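Local atomic coordinates of LbpB B-lobe (Moraxella bovis, PDB entry 3UAQ), a protein that probably binds host lactoferrin at the bacterial surface, as the N-lobe of a lipoprotein with a beta-barrel and a handle domain. Residues T99-Q113 with V121-D133. Numbering follows the deposited sequence.
Sequences TKELQERYEGGKIYQ and VKAGWIFTGLRPD
In the handle domain of the N-lobe, a beta hairpin pairs Y112 and Q113 antiparallel with I126 and F127, and helix 95-105 lies over one face of it. Y112 and F127 form the hydrogen-bonded pair: Y112 N donates to F127 O (3.0 Å) and F127 N to Y112 O (2.8 Å), both close to straight. Q113 faces I126 as the non-hydrogen-bonded pair.

On the helix-facing side, I126 packs against the helix and I111. Its CG1, anti to the backbone N (chi1 169°), meets I111 CG2 at 3.7 Å and L102 CD1 at 3.9 Å, while its CD1 reaches T99 OG1, which is hydrogen-bonded to L95 O. L102 also passes alongside T128, its CB 3.4 Å from T128 OG1.

The other face is aromatic. F127 CE2 packs on Y112 CB at 3.6 Å; the two rings are nearly parallel, planes at 24°, but slid apart with little overlap. The W125 ring turns its edge to the carbonyl of Y112, with CZ3 3.4 Å from Y112 C.

F221 stacks on F127 and meets the W125 ring with planes at about 60°, and P231 touches W125 and Y112. Strand 121-128 continues the sheet into strand 146-159, where D152 takes the Y106 hydroxyl and a salt bridge from R105, tying the end of helix 95-105 to that strand.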
# COMPACT_ATOMS: atom_id res chain seq x y z
N THR A 99 2.80 -4.97 -12.38
CA THR A 99 1.39 -5.08 -12.05
C THR A 99 0.62 -5.33 -13.34
O THR A 99 -0.33 -6.12 -13.37
CB THR A 99 0.87 -3.78 -11.43
OG1 THR A 99 1.77 -3.33 -10.42
CG2 THR A 99 -0.51 -3.99 -10.82
N LYS A 100 1.04 -4.66 -14.40
CA LYS A 100 0.41 -4.81 -15.70
C LYS A 100 0.64 -6.22 -16.23
O LYS A 100 -0.29 -6.87 -16.71
CB LYS A 100 0.96 -3.76 -16.67
CG LYS A 100 0.22 -3.66 -17.99
CD LYS A 100 1.13 -3.07 -19.07
CE LYS A 100 0.60 -3.34 -20.48
NZ LYS A 100 -0.43 -2.34 -20.93
N GLU A 101 1.88 -6.69 -16.12
CA GLU A 101 2.23 -8.06 -16.48
C GLU A 101 1.30 -9.07 -15.83
O GLU A 101 0.65 -9.87 -16.52
CB GLU A 101 3.67 -8.35 -16.03
CG GLU A 101 4.74 -8.02 -17.05
CD GLU A 101 5.26 -9.25 -17.75
OE1 GLU A 101 5.78 -9.12 -18.87
OE2 GLU A 101 5.14 -10.35 -17.18
N LEU A 102 1.24 -9.05 -14.50
CA LEU A 102 0.43 -10.01 -13.77
C LEU A 102 -1.07 -9.83 -14.06
O LEU A 102 -1.83 -10.80 -14.05
CB LEU A 102 0.74 -9.93 -12.28
CG LEU A 102 2.22 -10.18 -11.95
CD1 LEU A 102 2.61 -9.62 -10.59
CD2 LEU A 102 2.57 -11.67 -12.05
N GLN A 103 -1.48 -8.60 -14.34
CA GLN A 103 -2.87 -8.33 -14.71
C GLN A 103 -3.23 -8.99 -16.04
O GLN A 103 -4.35 -9.46 -16.22
CB GLN A 103 -3.13 -6.82 -14.80
CG GLN A 103 -3.64 -6.21 -13.51
CD GLN A 103 -3.65 -4.69 -13.55
OE1 GLN A 103 -3.01 -4.07 -14.40
NE2 GLN A 103 -4.40 -4.08 -12.63
N GLU A 104 -2.27 -9.01 -16.96
CA GLU A 104 -2.49 -9.58 -18.28
C GLU A 104 -2.40 -11.12 -18.28
O GLU A 104 -3.20 -11.79 -18.94
CB GLU A 104 -1.49 -9.00 -19.29
CG GLU A 104 -2.11 -7.97 -20.24
CD GLU A 104 -1.41 -6.62 -20.21
OE1 GLU A 104 -0.16 -6.58 -20.24
OE2 GLU A 104 -2.12 -5.59 -20.16
N ARG A 105 -1.44 -11.66 -17.54
CA ARG A 105 -1.18 -13.11 -17.57
C ARG A 105 -2.05 -13.88 -16.59
O ARG A 105 -2.31 -15.07 -16.78
CB ARG A 105 0.29 -13.40 -17.28
CG ARG A 105 1.25 -12.48 -18.00
CD ARG A 105 2.53 -13.20 -18.35
NE ARG A 105 3.65 -12.83 -17.49
CZ ARG A 105 4.21 -13.64 -16.59
NH1 ARG A 105 3.74 -14.88 -16.43
NH2 ARG A 105 5.23 -13.23 -15.86
N TYR A 106 -2.49 -13.20 -15.54
CA TYR A 106 -3.33 -13.82 -14.53
C TYR A 106 -4.54 -12.93 -14.34
O TYR A 106 -4.62 -12.13 -13.40
CB TYR A 106 -2.54 -14.04 -13.24
CG TYR A 106 -1.38 -15.01 -13.42
CD1 TYR A 106 -1.60 -16.38 -13.41
CD2 TYR A 106 -0.08 -14.56 -13.60
CE1 TYR A 106 -0.55 -17.28 -13.57
CE2 TYR A 106 0.98 -15.46 -13.76
CZ TYR A 106 0.74 -16.82 -13.74
OH TYR A 106 1.78 -17.72 -13.90
N GLU A 107 -5.49 -13.07 -15.26
CA GLU A 107 -6.51 -12.07 -15.56
C GLU A 107 -7.25 -11.47 -14.36
O GLU A 107 -7.15 -10.27 -14.12
CB GLU A 107 -7.51 -12.65 -16.54
CG GLU A 107 -8.67 -11.72 -16.87
CD GLU A 107 -9.83 -12.45 -17.50
OE1 GLU A 107 -10.96 -12.32 -17.00
OE2 GLU A 107 -9.59 -13.18 -18.49
N GLY A 108 -8.02 -12.28 -13.64
CA GLY A 108 -8.76 -11.78 -12.49
C GLY A 108 -8.07 -12.13 -11.19
O GLY A 108 -8.70 -12.38 -10.17
N GLY A 109 -6.74 -12.17 -11.23
CA GLY A 109 -5.95 -12.59 -10.09
C GLY A 109 -5.67 -11.45 -9.15
O GLY A 109 -5.30 -10.36 -9.58
N LYS A 110 -5.87 -11.70 -7.85
CA LYS A 110 -5.58 -10.70 -6.82
C LYS A 110 -4.07 -10.55 -6.66
O LYS A 110 -3.35 -11.55 -6.52
CB LYS A 110 -6.23 -11.10 -5.49
CG LYS A 110 -5.75 -10.30 -4.27
CD LYS A 110 -6.57 -9.03 -4.02
CE LYS A 110 -6.28 -8.41 -2.64
NZ LYS A 110 -5.45 -7.16 -2.68
N ILE A 111 -3.60 -9.31 -6.69
CA ILE A 111 -2.17 -9.01 -6.61
C ILE A 111 -1.74 -8.54 -5.23
O ILE A 111 -2.30 -7.58 -4.69
CB ILE A 111 -1.77 -7.95 -7.66
CG1 ILE A 111 -1.81 -8.55 -9.07
CG2 ILE A 111 -0.39 -7.39 -7.35
CD1 ILE A 111 -2.09 -7.56 -10.17
N TYR A 112 -0.74 -9.21 -4.66
CA TYR A 112 -0.18 -8.79 -3.38
C TYR A 112 1.20 -8.18 -3.58
O TYR A 112 2.00 -8.66 -4.39
CB TYR A 112 -0.09 -9.97 -2.41
CG TYR A 112 -1.42 -10.65 -2.16
CD1 TYR A 112 -2.22 -10.28 -1.08
CD2 TYR A 112 -1.87 -11.66 -2.99
CE1 TYR A 112 -3.44 -10.90 -0.85
CE2 TYR A 112 -3.10 -12.29 -2.76
CZ TYR A 112 -3.88 -11.90 -1.69
OH TYR A 112 -5.09 -12.52 -1.47
N GLN A 113 1.48 -7.13 -2.82
CA GLN A 113 2.73 -6.41 -2.98
C GLN A 113 3.16 -5.75 -1.68
O GLN A 113 2.34 -5.56 -0.77
CB GLN A 113 2.58 -5.35 -4.07
CG GLN A 113 1.30 -4.52 -3.94
CD GLN A 113 1.17 -3.48 -5.04
OE1 GLN A 113 2.04 -2.63 -5.21
NE2 GLN A 113 0.06 -3.53 -5.78
N VAL A 121 12.62 5.50 -2.00
CA VAL A 121 13.10 4.14 -2.21
C VAL A 121 11.99 3.09 -2.18
O VAL A 121 11.00 3.21 -1.45
CB VAL A 121 14.18 3.80 -1.17
CG1 VAL A 121 14.00 2.39 -0.63
CG2 VAL A 121 15.56 3.98 -1.76
N LYS A 122 12.17 2.05 -2.99
CA LYS A 122 11.30 0.89 -2.97
C LYS A 122 12.14 -0.38 -2.91
O LYS A 122 13.22 -0.45 -3.49
CB LYS A 122 10.43 0.87 -4.22
CG LYS A 122 9.99 2.24 -4.69
CD LYS A 122 8.66 2.19 -5.42
CE LYS A 122 8.06 3.57 -5.55
NZ LYS A 122 6.59 3.54 -5.38
N ALA A 123 11.65 -1.38 -2.18
CA ALA A 123 12.26 -2.70 -2.19
C ALA A 123 11.25 -3.68 -1.64
O ALA A 123 10.64 -3.43 -0.60
CB ALA A 123 13.52 -2.72 -1.35
N GLY A 124 11.06 -4.79 -2.34
CA GLY A 124 10.13 -5.79 -1.87
C GLY A 124 9.73 -6.78 -2.94
O GLY A 124 10.56 -7.20 -3.75
N TRP A 125 8.45 -7.15 -2.93
CA TRP A 125 7.95 -8.14 -3.87
C TRP A 125 6.58 -7.76 -4.40
O TRP A 125 5.98 -6.78 -3.97
CB TRP A 125 7.90 -9.51 -3.20
CG TRP A 125 7.36 -9.47 -1.80
CD1 TRP A 125 8.09 -9.50 -0.64
CD2 TRP A 125 5.98 -9.40 -1.40
NE1 TRP A 125 7.25 -9.46 0.45
CE2 TRP A 125 5.95 -9.40 0.01
CE3 TRP A 125 4.78 -9.35 -2.11
CZ2 TRP A 125 4.76 -9.34 0.73
CZ3 TRP A 125 3.60 -9.29 -1.39
CH2 TRP A 125 3.60 -9.28 0.01
N ILE A 126 6.09 -8.57 -5.33
CA ILE A 126 4.75 -8.42 -5.86
C ILE A 126 4.41 -9.69 -6.62
O ILE A 126 5.19 -10.11 -7.47
CB ILE A 126 4.65 -7.21 -6.79
CG1 ILE A 126 3.33 -7.20 -7.56
CG2 ILE A 126 5.83 -7.20 -7.75
CD1 ILE A 126 3.07 -5.89 -8.27
N PHE A 127 3.27 -10.30 -6.31
CA PHE A 127 2.93 -11.60 -6.89
C PHE A 127 1.43 -11.89 -6.99
O PHE A 127 0.61 -11.27 -6.29
CB PHE A 127 3.57 -12.72 -6.08
CG PHE A 127 2.91 -12.97 -4.75
CD1 PHE A 127 1.95 -13.96 -4.62
CD2 PHE A 127 3.23 -12.20 -3.65
CE1 PHE A 127 1.32 -14.18 -3.39
CE2 PHE A 127 2.61 -12.41 -2.42
CZ PHE A 127 1.66 -13.41 -2.29
N THR A 128 1.08 -12.82 -7.87
CA THR A 128 -0.25 -13.43 -7.89
C THR A 128 -0.03 -14.92 -7.76
O THR A 128 1.03 -15.44 -8.15
CB THR A 128 -1.00 -13.19 -9.20
OG1 THR A 128 -0.44 -12.07 -9.90
CG2 THR A 128 -2.47 -12.93 -8.92
N GLY A 129 -1.04 -15.63 -7.25
CA GLY A 129 -0.82 -16.96 -6.73
C GLY A 129 -0.61 -16.71 -5.25
O GLY A 129 -1.40 -15.99 -4.62
N LEU A 130 0.40 -17.33 -4.66
CA LEU A 130 1.13 -18.44 -5.23
C LEU A 130 0.84 -19.58 -4.27
O LEU A 130 1.62 -19.84 -3.34
CB LEU A 130 2.64 -18.15 -5.24
CG LEU A 130 3.16 -17.30 -6.40
CD1 LEU A 130 4.33 -16.41 -5.97
CD2 LEU A 130 3.54 -18.20 -7.55
N ARG A 131 -0.32 -20.21 -4.46
CA ARG A 131 -0.79 -21.26 -3.56
C ARG A 131 -0.43 -22.62 -4.12
O ARG A 131 -1.10 -23.12 -5.03
CB ARG A 131 -2.30 -21.15 -3.35
CG ARG A 131 -2.73 -20.08 -2.37
CD ARG A 131 -4.25 -19.96 -2.31
NE ARG A 131 -4.80 -19.58 -3.61
CZ ARG A 131 -4.73 -18.35 -4.11
NH1 ARG A 131 -4.14 -17.38 -3.43
NH2 ARG A 131 -5.26 -18.08 -5.30
N PRO A 132 0.64 -23.23 -3.58
CA PRO A 132 1.26 -24.46 -4.09
C PRO A 132 0.29 -25.63 -4.21
O PRO A 132 0.52 -26.54 -5.03
CB PRO A 132 2.35 -24.75 -3.04
CG PRO A 132 2.67 -23.41 -2.46
CD PRO A 132 1.34 -22.72 -2.39
N ASP A 133 -0.78 -25.62 -3.42
CA ASP A 133 -1.82 -26.64 -3.53
C ASP A 133 -2.48 -26.55 -4.90
O ASP A 133 -3.07 -27.51 -5.39
CB ASP A 133 -2.87 -26.45 -2.43
CG ASP A 133 -3.43 -25.03 -2.39
OD1 ASP A 133 -2.63 -24.07 -2.36
OD2 ASP A 133 -4.67 -24.86 -2.37